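Local coordinates for protein histidinol-phosphatase (Bordetella pertussis, PDB 3FVV) that probably hydrolyses histidinol phosphate to histidinol and phosphate in histidine biosynthesis, as a magnesium-dependent phosphatase of the haloacid dehalogenase (HAD) superfamily, at residues R4-D10 with F178-Y184; L11-L15 with L113-T117; S185-V191 with S206-I212. All coordinates share one frame; numbering follows the deposited sequence.

Contact 1. Residues R4-D10 with F178-Y184; sequences RRLALFD and FAESYFY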
loop_
_atom_site.group_PDB
_atom_site.type_symbol
_atom_site.label_atom_id
_atom_site.label_comp_id
_atom_site.label_asym_id
_atom_site.label_seq_id
_atom_site.Cartn_x
_atom_site.Cartn_y
_atom_site.Cartn_z
ATOM N N ARG A 4 -22.629 -9.303 6.699
ATOM C CA ARG A 4 -21.275 -8.765 6.795
ATOM C C ARG A 4 -20.859 -7.841 5.614
ATOM O O ARG A 4 -21.338 -7.978 4.498
ATOM C CB ARG A 4 -20.273 -9.890 6.972
ATOM C CG ARG A 4 -19.021 -9.369 7.630
ATOM C CD ARG A 4 -18.016 -10.444 7.897
ATOM N NE ARG A 4 -17.027 -9.924 8.846
ATOM C CZ ARG A 4 -15.934 -10.579 9.252
ATOM N NH1 ARG A 4 -15.670 -11.812 8.776
ATOM N NH2 ARG A 4 -15.106 -9.997 10.132
ATOM N N ARG A 5 -20.002 -6.868 5.883
ATOM C CA ARG A 5 -19.460 -6.032 4.817
ATOM C C ARG A 5 -17.947 -6.229 4.724
ATOM O O ARG A 5 -17.311 -6.702 5.669
ATOM C CB ARG A 5 -19.851 -4.584 5.024
ATOM C CG ARG A 5 -21.406 -4.500 5.339
ATOM C CD ARG A 5 -21.842 -3.153 5.747
ATOM N NE ARG A 5 -20.875 -2.575 6.682
ATOM C CZ ARG A 5 -20.926 -1.312 7.087
ATOM N NH1 ARG A 5 -21.943 -0.534 6.683
ATOM N NH2 ARG A 5 -20.011 -0.831 7.921
ATOM N N LEU A 6 -17.397 -5.914 3.566
ATOM C CA LEU A 6 -15.946 -5.969 3.353
ATOM C C LEU A 6 -15.457 -4.520 3.296
ATOM O O LEU A 6 -16.088 -3.655 2.636
ATOM C CB LEU A 6 -15.645 -6.650 2.044
ATOM C CG LEU A 6 -14.196 -6.880 1.651
ATOM C CD1 LEU A 6 -13.556 -7.830 2.597
ATOM C CD2 LEU A 6 -14.230 -7.360 0.176
ATOM N N ALA A 7 -14.332 -4.265 3.956
ATOM C CA ALA A 7 -13.737 -2.961 3.881
ATOM C C ALA A 7 -12.268 -3.029 3.508
ATOM O O ALA A 7 -11.428 -3.531 4.279
ATOM C CB ALA A 7 -13.931 -2.220 5.292
ATOM N N LEU A 8 -11.939 -2.451 2.366
ATOM C CA LEU A 8 -10.600 -2.437 1.837
ATOM C C LEU A 8 -10.064 -1.003 1.886
ATOM O O LEU A 8 -10.748 -0.037 1.490
ATOM C CB LEU A 8 -10.600 -2.914 0.375
ATOM C CG LEU A 8 -11.279 -4.300 0.180
ATOM C CD1 LEU A 8 -11.337 -4.652 -1.349
ATOM C CD2 LEU A 8 -10.629 -5.403 0.977
ATOM N N PHE A 9 -8.815 -0.897 2.325
ATOM C CA PHE A 9 -8.115 0.357 2.409
ATOM C C PHE A 9 -6.835 0.386 1.610
ATOM O O PHE A 9 -5.960 -0.428 1.805
ATOM C CB PHE A 9 -7.820 0.645 3.870
ATOM C CG PHE A 9 -9.010 0.582 4.723
ATOM C CD1 PHE A 9 -9.851 1.675 4.830
ATOM C CD2 PHE A 9 -9.322 -0.581 5.392
ATOM C CE1 PHE A 9 -10.961 1.621 5.609
ATOM C CE2 PHE A 9 -10.433 -0.658 6.201
ATOM C CZ PHE A 9 -11.245 0.458 6.339
ATOM N N ASP A 10 -6.725 1.361 0.733
ATOM C CA ASP A 10 -5.424 1.766 0.178
ATOM C C ASP A 10 -4.560 2.356 1.309
ATOM O O ASP A 10 -5.074 2.833 2.302
ATOM C CB ASP A 10 -5.669 2.820 -0.927
ATOM C CG ASP A 10 -4.360 3.240 -1.652
ATOM O OD1 ASP A 10 -3.627 2.311 -2.127
ATOM O OD2 ASP A 10 -4.055 4.457 -1.717
ATOM N N PHE A 178 -20.721 -10.411 0.455
ATOM C CA PHE A 178 -20.907 -9.278 1.400
ATOM C C PHE A 178 -22.112 -8.431 1.059
ATOM O O PHE A 178 -22.422 -8.228 -0.092
ATOM C CB PHE A 178 -19.649 -8.424 1.402
ATOM C CG PHE A 178 -18.470 -9.192 1.803
ATOM C CD1 PHE A 178 -18.230 -9.443 3.135
ATOM C CD2 PHE A 178 -17.659 -9.786 0.844
ATOM C CE1 PHE A 178 -17.160 -10.206 3.514
ATOM C CE2 PHE A 178 -16.595 -10.578 1.227
ATOM C CZ PHE A 178 -16.351 -10.782 2.567
ATOM N N ALA A 179 -22.765 -7.892 2.065
ATOM C CA ALA A 179 -23.870 -6.965 1.835
ATOM C C ALA A 179 -23.397 -5.683 1.130
ATOM O O ALA A 179 -24.130 -5.114 0.324
ATOM C CB ALA A 179 -24.608 -6.655 3.178
ATOM N N GLU A 180 -22.182 -5.206 1.437
ATOM C CA GLU A 180 -21.522 -4.128 0.682
ATOM C C GLU A 180 -20.032 -4.400 0.756
ATOM O O GLU A 180 -19.563 -5.039 1.693
ATOM C CB GLU A 180 -21.664 -2.761 1.354
ATOM C CG GLU A 180 -23.050 -2.244 1.594
ATOM C CD GLU A 180 -23.834 -2.098 0.323
ATOM O OE1 GLU A 180 -23.231 -1.981 -0.791
ATOM O OE2 GLU A 180 -25.082 -2.119 0.432
ATOM N N SER A 181 -19.290 -3.826 -0.164
ATOM C CA SER A 181 -17.808 -3.791 -0.114
ATOM C C SER A 181 -17.381 -2.385 -0.347
ATOM O O SER A 181 -17.823 -1.777 -1.336
ATOM C CB SER A 181 -17.203 -4.632 -1.215
ATOM O OG SER A 181 -17.983 -4.466 -2.398
ATOM N N TYR A 182 -16.552 -1.860 0.571
ATOM C CA TYR A 182 -15.990 -0.517 0.502
ATOM C C TYR A 182 -14.508 -0.621 0.045
ATOM O O TYR A 182 -13.851 -1.602 0.346
ATOM C CB TYR A 182 -15.974 0.115 1.900
ATOM C CG TYR A 182 -17.325 0.359 2.533
ATOM C CD1 TYR A 182 -17.902 1.617 2.511
ATOM C CD2 TYR A 182 -18.016 -0.646 3.184
ATOM C CE1 TYR A 182 -19.138 1.868 3.090
ATOM C CE2 TYR A 182 -19.273 -0.398 3.746
ATOM C CZ TYR A 182 -19.811 0.868 3.668
ATOM O OH TYR A 182 -21.014 1.187 4.244
ATOM N N PHE A 183 -14.029 0.362 -0.713
ATOM C CA PHE A 183 -12.604 0.530 -0.997
ATOM C C PHE A 183 -12.342 2.033 -0.982
ATOM O O PHE A 183 -13.079 2.793 -1.615
ATOM C CB PHE A 183 -12.186 -0.092 -2.333
ATOM C CG PHE A 183 -10.721 0.084 -2.664
ATOM C CD1 PHE A 183 -9.722 -0.175 -1.714
ATOM C CD2 PHE A 183 -10.339 0.494 -3.933
ATOM C CE1 PHE A 183 -8.398 0.005 -2.009
ATOM C CE2 PHE A 183 -9.009 0.637 -4.257
ATOM C CZ PHE A 183 -8.026 0.429 -3.296
ATOM N N TYR A 184 -11.396 2.451 -0.143
ATOM C CA TYR A 184 -10.931 3.790 -0.070
ATOM C C TYR A 184 -9.598 3.956 -0.828
ATOM O O TYR A 184 -8.662 3.221 -0.579
ATOM C CB TYR A 184 -10.688 4.168 1.404
ATOM C CG TYR A 184 -11.893 4.127 2.323
ATOM C CD1 TYR A 184 -12.490 5.290 2.766
ATOM C CD2 TYR A 184 -12.398 2.919 2.788
ATOM C CE1 TYR A 184 -13.561 5.244 3.618
ATOM C CE2 TYR A 184 -13.493 2.866 3.614
ATOM C CZ TYR A 184 -14.057 4.040 4.044
ATOM O OH TYR A 184 -15.131 3.988 4.897
#

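Contact 2. Residues L11-L15 with L113-T117; sequences LDHTL and LVTAT. With SO4 (sulfate ion), chain C.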
loop_
_atom_site.group_PDB
_atom_site.type_symbol
_atom_site.label_atom_id
_atom_site.label_comp_id
_atom_site.label_asym_id
_atom_site.label_seq_id
_atom_site.Cartn_x
_atom_site.Cartn_y
_atom_site.Cartn_z
ATOM N N LEU A 11 -3.239 2.331 1.185
ATOM C CA LEU A 11 -2.372 2.913 2.206
ATOM C C LEU A 11 -1.807 4.299 1.844
ATOM O O LEU A 11 -2.153 5.300 2.488
ATOM C CB LEU A 11 -1.202 1.983 2.535
ATOM C CG LEU A 11 -0.219 2.485 3.587
ATOM C CD1 LEU A 11 -0.913 2.651 4.887
ATOM C CD2 LEU A 11 1.037 1.495 3.745
ATOM N N ASP A 12 -0.969 4.366 0.816
ATOM C CA ASP A 12 -0.159 5.569 0.609
ATOM C C ASP A 12 -1.021 6.705 0.147
ATOM O O ASP A 12 -1.692 6.580 -0.845
ATOM C CB ASP A 12 1.006 5.284 -0.346
ATOM C CG ASP A 12 1.929 4.178 0.187
ATOM O OD1 ASP A 12 2.329 4.209 1.361
ATOM O OD2 ASP A 12 2.213 3.225 -0.536
ATOM N N HIS A 13 -1.038 7.787 0.931
ATOM C CA HIS A 13 -1.842 8.993 0.665
ATOM C C HIS A 13 -3.309 8.792 0.937
ATOM O O HIS A 13 -4.082 9.707 0.769
ATOM C CB HIS A 13 -1.648 9.491 -0.755
ATOM C CG HIS A 13 -0.233 9.862 -1.039
ATOM N ND1 HIS A 13 0.387 10.913 -0.408
ATOM C CD2 HIS A 13 0.703 9.291 -1.829
ATOM C CE1 HIS A 13 1.638 10.997 -0.823
ATOM N NE2 HIS A 13 1.856 10.028 -1.690
ATOM N N THR A 14 -3.699 7.607 1.382
ATOM C CA THR A 14 -5.095 7.337 1.775
ATOM C C THR A 14 -5.145 7.276 3.288
ATOM O O THR A 14 -5.771 8.095 3.907
ATOM C CB THR A 14 -5.580 5.987 1.164
ATOM O OG1 THR A 14 -5.667 6.151 -0.252
ATOM C CG2 THR A 14 -6.960 5.549 1.726
ATOM N N LEU A 15 -4.459 6.307 3.886
ATOM C CA LEU A 15 -4.422 6.216 5.343
ATOM C C LEU A 15 -3.234 6.968 5.923
ATOM O O LEU A 15 -3.282 7.330 7.074
ATOM C CB LEU A 15 -4.472 4.757 5.808
ATOM C CG LEU A 15 -5.793 3.970 5.643
ATOM C CD1 LEU A 15 -5.649 2.617 6.303
ATOM C CD2 LEU A 15 -6.997 4.747 6.228
ATOM N N LEU A 113 -5.864 -4.118 4.282
ATOM C CA LEU A 113 -5.049 -3.111 3.649
ATOM C C LEU A 113 -4.569 -3.655 2.293
ATOM O O LEU A 113 -4.002 -4.767 2.225
ATOM C CB LEU A 113 -3.895 -2.730 4.581
ATOM C CG LEU A 113 -3.048 -1.485 4.343
ATOM C CD1 LEU A 113 -3.790 -0.179 4.541
ATOM C CD2 LEU A 113 -1.802 -1.500 5.289
ATOM N N VAL A 114 -4.848 -2.883 1.227
ATOM C CA VAL A 114 -4.502 -3.292 -0.127
ATOM C C VAL A 114 -3.583 -2.260 -0.758
ATOM O O VAL A 114 -4.037 -1.145 -1.129
ATOM C CB VAL A 114 -5.777 -3.481 -1.016
ATOM C CG1 VAL A 114 -5.387 -4.258 -2.295
ATOM C CG2 VAL A 114 -6.886 -4.202 -0.244
ATOM N N THR A 115 -2.308 -2.619 -0.902
ATOM C CA THR A 115 -1.275 -1.651 -1.207
ATOM C C THR A 115 -0.166 -2.206 -2.108
ATOM O O THR A 115 0.259 -3.342 -1.950
ATOM C CB THR A 115 -0.654 -1.125 0.138
ATOM O OG1 THR A 115 0.438 -0.250 -0.136
ATOM C CG2 THR A 115 -0.169 -2.283 0.992
ATOM N N ALA A 116 0.321 -1.362 -3.029
ATOM C CA ALA A 116 1.438 -1.708 -3.907
ATOM C C ALA A 116 2.730 -1.688 -3.131
ATOM O O ALA A 116 3.697 -2.280 -3.570
ATOM C CB ALA A 116 1.563 -0.753 -5.086
ATOM N N THR A 117 2.784 -0.992 -2.001
ATOM C CA THR A 117 4.051 -0.945 -1.260
ATOM C C THR A 117 4.277 -2.346 -0.639
ATOM O O THR A 117 3.383 -2.936 -0.087
ATOM C CB THR A 117 4.102 0.229 -0.289
ATOM O OG1 THR A 117 4.102 1.466 -1.031
ATOM C CG2 THR A 117 5.387 0.206 0.603
HETATM S S SO4 C . -0.512 2.245 -2.503
HETATM O O1 SO4 C . -0.939 2.084 -1.061
HETATM O O2 SO4 C . -0.917 1.081 -3.383
HETATM O O3 SO4 C . -1.020 3.547 -2.905
HETATM O O4 SO4 C . 0.953 2.304 -2.610
#

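Contact 3. Residues S185-V191 with S206-I212; sequences SDSVNDV and SPGLREI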
loop_
_atom_site.group_PDB
_atom_site.type_symbol
_atom_site.label_atom_id
_atom_site.label_comp_id
_atom_site.label_asym_id
_atom_site.label_seq_id
_atom_site.Cartn_x
_atom_site.Cartn_y
_atom_site.Cartn_z
ATOM N N SER A 185 -9.495 4.913 -1.755
ATOM C CA SER A 185 -8.233 5.188 -2.398
ATOM C C SER A 185 -8.168 6.604 -2.929
ATOM O O SER A 185 -9.164 7.250 -3.100
ATOM C CB SER A 185 -7.890 4.169 -3.521
ATOM O OG SER A 185 -6.506 4.307 -3.917
ATOM N N ASP A 186 -6.957 7.037 -3.247
ATOM C CA ASP A 186 -6.671 8.436 -3.628
ATOM C C ASP A 186 -6.361 8.610 -5.096
ATOM O O ASP A 186 -6.351 9.747 -5.559
ATOM C CB ASP A 186 -5.441 8.945 -2.919
ATOM C CG ASP A 186 -4.189 8.195 -3.338
ATOM O OD1 ASP A 186 -4.257 6.979 -3.303
ATOM O OD2 ASP A 186 -3.185 8.795 -3.763
ATOM N N SER A 187 -6.125 7.504 -5.799
ATOM C CA SER A 187 -5.406 7.505 -7.073
ATOM C C SER A 187 -6.168 6.891 -8.227
ATOM O O SER A 187 -6.871 5.878 -8.065
ATOM C CB SER A 187 -4.141 6.677 -6.910
ATOM O OG SER A 187 -3.471 6.522 -8.144
ATOM N N VAL A 188 -5.954 7.446 -9.425
ATOM C CA VAL A 188 -6.576 6.917 -10.620
ATOM C C VAL A 188 -6.032 5.538 -10.917
ATOM O O VAL A 188 -6.711 4.762 -11.577
ATOM C CB VAL A 188 -6.434 7.862 -11.853
ATOM C CG1 VAL A 188 -7.018 7.224 -13.092
ATOM C CG2 VAL A 188 -7.160 9.195 -11.596
ATOM N N ASN A 189 -4.841 5.209 -10.390
ATOM C CA ASN A 189 -4.304 3.847 -10.475
ATOM C C ASN A 189 -5.252 2.807 -9.925
ATOM O O ASN A 189 -5.235 1.670 -10.352
ATOM C CB ASN A 189 -2.990 3.703 -9.711
ATOM C CG ASN A 189 -1.765 4.274 -10.461
ATOM O OD1 ASN A 189 -0.777 4.694 -9.834
ATOM N ND2 ASN A 189 -1.790 4.216 -11.751
ATOM N N ASP A 190 -6.050 3.185 -8.942
ATOM C CA ASP A 190 -6.973 2.246 -8.283
ATOM C C ASP A 190 -8.437 2.244 -8.770
ATOM O O ASP A 190 -9.328 1.612 -8.144
ATOM C CB ASP A 190 -6.943 2.474 -6.782
ATOM C CG ASP A 190 -5.783 1.740 -6.110
ATOM O OD1 ASP A 190 -5.310 0.766 -6.739
ATOM O OD2 ASP A 190 -5.359 2.140 -4.987
ATOM N N VAL A 191 -8.701 2.866 -9.904
ATOM C CA VAL A 191 -10.038 2.778 -10.511
ATOM C C VAL A 191 -10.447 1.291 -10.688
ATOM O O VAL A 191 -11.584 0.923 -10.463
ATOM C CB VAL A 191 -10.076 3.586 -11.848
ATOM C CG1 VAL A 191 -11.390 3.249 -12.766
ATOM C CG2 VAL A 191 -9.872 5.120 -11.566
ATOM N N SER A 206 -6.621 12.678 -5.888
ATOM C CA SER A 206 -5.876 13.458 -6.828
ATOM C C SER A 206 -6.923 14.198 -7.648
ATOM O O SER A 206 -8.110 13.829 -7.644
ATOM C CB SER A 206 -5.036 12.515 -7.762
ATOM O OG SER A 206 -5.906 11.756 -8.611
ATOM N N PRO A 207 -6.518 15.262 -8.335
ATOM C CA PRO A 207 -7.504 15.935 -9.218
ATOM C C PRO A 207 -8.158 14.980 -10.214
ATOM O O PRO A 207 -9.358 15.051 -10.460
ATOM C CB PRO A 207 -6.669 17.003 -9.921
ATOM C CG PRO A 207 -5.601 17.335 -8.923
ATOM C CD PRO A 207 -5.260 16.024 -8.238
ATOM N N GLY A 208 -7.388 14.060 -10.765
ATOM C CA GLY A 208 -7.972 13.107 -11.696
ATOM C C GLY A 208 -9.063 12.276 -11.070
ATOM O O GLY A 208 -10.144 12.138 -11.646
ATOM N N LEU A 209 -8.790 11.721 -9.886
ATOM C CA LEU A 209 -9.776 10.868 -9.259
ATOM C C LEU A 209 -10.953 11.685 -8.711
ATOM O O LEU A 209 -12.085 11.208 -8.710
ATOM C CB LEU A 209 -9.150 10.002 -8.177
ATOM C CG LEU A 209 -10.113 9.029 -7.457
ATOM C CD1 LEU A 209 -10.658 7.989 -8.435
ATOM C CD2 LEU A 209 -9.410 8.317 -6.262
ATOM N N ARG A 210 -10.685 12.900 -8.226
ATOM C CA ARG A 210 -11.766 13.750 -7.709
ATOM C C ARG A 210 -12.800 13.995 -8.811
ATOM O O ARG A 210 -13.993 13.944 -8.568
ATOM C CB ARG A 210 -11.245 15.077 -7.176
ATOM C CG ARG A 210 -12.311 15.888 -6.417
ATOM C CD ARG A 210 -11.718 17.172 -5.846
ATOM N NE ARG A 210 -10.580 16.945 -4.965
ATOM C CZ ARG A 210 -10.650 16.694 -3.649
ATOM N NH1 ARG A 210 -11.815 16.612 -3.025
ATOM N NH2 ARG A 210 -9.528 16.465 -2.943
ATOM N N GLU A 211 -12.319 14.222 -10.034
ATOM C CA GLU A 211 -13.200 14.442 -11.191
ATOM C C GLU A 211 -14.062 13.212 -11.480
ATOM O O GLU A 211 -15.276 13.307 -11.642
ATOM C CB GLU A 211 -12.311 14.743 -12.382
ATOM C CG GLU A 211 -12.985 14.765 -13.734
ATOM C CD GLU A 211 -12.166 15.552 -14.767
ATOM O OE1 GLU A 211 -10.942 15.775 -14.547
ATOM O OE2 GLU A 211 -12.756 15.965 -15.795
ATOM N N ILE A 212 -13.427 12.049 -11.487
ATOM C CA ILE A 212 -14.132 10.789 -11.671
ATOM C C ILE A 212 -15.143 10.521 -10.561
ATOM O O ILE A 212 -16.264 10.079 -10.855
ATOM C CB ILE A 212 -13.133 9.614 -11.720
ATOM C CG1 ILE A 212 -12.336 9.699 -13.027
ATOM C CG2 ILE A 212 -13.874 8.273 -11.565
ATOM C CD1 ILE A 212 -11.027 8.995 -12.970
HETATM O O HOH W 1 -4.569 9.906 -9.573
#

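Contact 1. Residues R4-D10 with F178-Y184
Phe9 and Tyr184 both carry their rings opposite the carbonyl carbon at chi1, which turns the two side chains the same way off one face of the sheet. They lie side by side with planes 18° apart, but the rings are slid past each other: CE1 of Phe9 is 3.4 Å from CD2 of Tyr184, while the centroids stay 5.1 Å apart, so overlap is slight. On the other face Leu6 has a different setting, CG opposite its backbone N (chi1 -177°), and its CB sits over the middle of the Phe178 ring, 3.8 Å from the centroid and nearly along the ring normal, a CH-pi contact. Leu8 and Phe183 share this face, CB of Leu8 lying 3.6 Å from CD1 of Phe183. Arg5 bends at chi3 and sets the face of its guanidinium over CE2 of Tyr182 with the planes 68° apart; its NH2 is salt-bridged to Asp109.

The strands run almost exactly parallel, and six N-H groups bridge them from Ala179 N to Arg4 O at one end to Asp10 N and Tyr184 O (3.0 Å) at the other. Between these, Leu6 O receives Tyr182 N at 2.8 Å in a nearly straight bond, whereas Leu8 N stands well out of the carbonyl plane of Tyr182 O. Helix 95-106 covers the Phe9 and Tyr184 face, and helix 158-170 covers Leu6, Leu8 and Phe178. Two parallel strands more than 160 residues apart in sequence, with helices on both faces, form the centre of the Rossmann-like alpha/beta core of HAD hydrolases, and Asp10, at the carboxyl end of strand 5-9, lies beside the bound sulfate.

Contact 2. Residues L11-L15 with L113-T117
Asp12 and Thr117 cross at about a right angle where, in this HAD fold, the loop of residues 11-15 meets the end of strand 110-115 and the turn after it around a sulfate, probably a crystallisation ion occupying the phosphate site. The loop continues the DxD motif that begins at Asp10; Thr115 closes the strand whose hydroxyl residue and following N-H are the usual phosphate ligands of this superfamily. CG of Asp12 stands opposite its carbonyl carbon (chi1 -59°), bringing OD2 to Thr117 OG1, which donates at 2.6 Å on the syn side, 20° out of the carboxylate plane. Ser20 binds the other carboxylate oxygen.

Next to this polar group, Leu11 and Leu15 each lie oblique to Leu113, whose one methyl CD1 touches both, at CB of Leu11 (3.9 Å) and CD1 of Leu15 (3.8 Å). Thr115 OG1 has two roles: it accepts from Thr117 N in an ST turn and donates to the sulfate. The anion is held from both segments and by Lys160. Its O1 takes three bonds, from Thr115 OG1, from Leu11 N and, nearly straight, from Asp12 N, while Ala116 N meets O2 at 2.8 Å and 175°.

Contact 3. Residues S185-V191 with S206-I212
Leu209 reaches from its helix across to the turn after Ser185. Its CB is 3.8 Å from Asp186 O and 4.0 Å from Val188 CG2. With CG opposite the backbone N (chi1 -179°), the side chain extends off the helix and its two methyls part: CD2 presses on the backbone, 3.3 Å from Ser185 O and equally near Asp186 C, whereas CD1 turns to Val191 CG2 at 4.3 Å.

Val188 meets the same helix through CG2, which lies over its start, 3.5 Å from Leu209 N and 3.7 Å from Gly208 C, and also meets Ile212 CD1 one turn on. Polar bonds fix the same edge: Ser206 N donates to Asp186 O in a fairly straight bond (161° at the hydrogen), arriving almost in line with the carbonyl. Ser206 is the N-cap, its OG accepting from Leu209 N, and a water links that hydroxyl to Val188 N. Within the turn, Ser187 OG accepts from Asn189 N in an ST turn, and Ser185 OG donates to Asp190 OD2, which is salt-bridged to Lys160. The contact therefore sets the acidic loop between strand 180-185 and helix 191-196 against the first two turns of helix 207-216, which follows the neighbouring parallel strand 199-203.

How the contacts relate
Contact 1 pairs the parallel strands 5-9 and 180-185 in the middle of the sheet; contact 2 is nested within the chain loop it closes, and contact 3 follows both. Their centres are 14 to 18 Å apart; contacts 2 and 3 lie at the carboxyl ends of the strands, where contact 1 ends in Asp10. Strand 110-115 flanks strand 5-9 opposite strand 180-185, and Phe9 O probably accepts from Val114 N at 2.8 Å. On the other side the loop of contact 3 brings Asp186 OD1 within 3.0 Å of Asp10 OD2, two acidic groups that in HAD relatives commonly share a magnesium ion. Lys160 reaches the sulfate, Asp10 and Asp190, consistent with one phosphatase site built from all three.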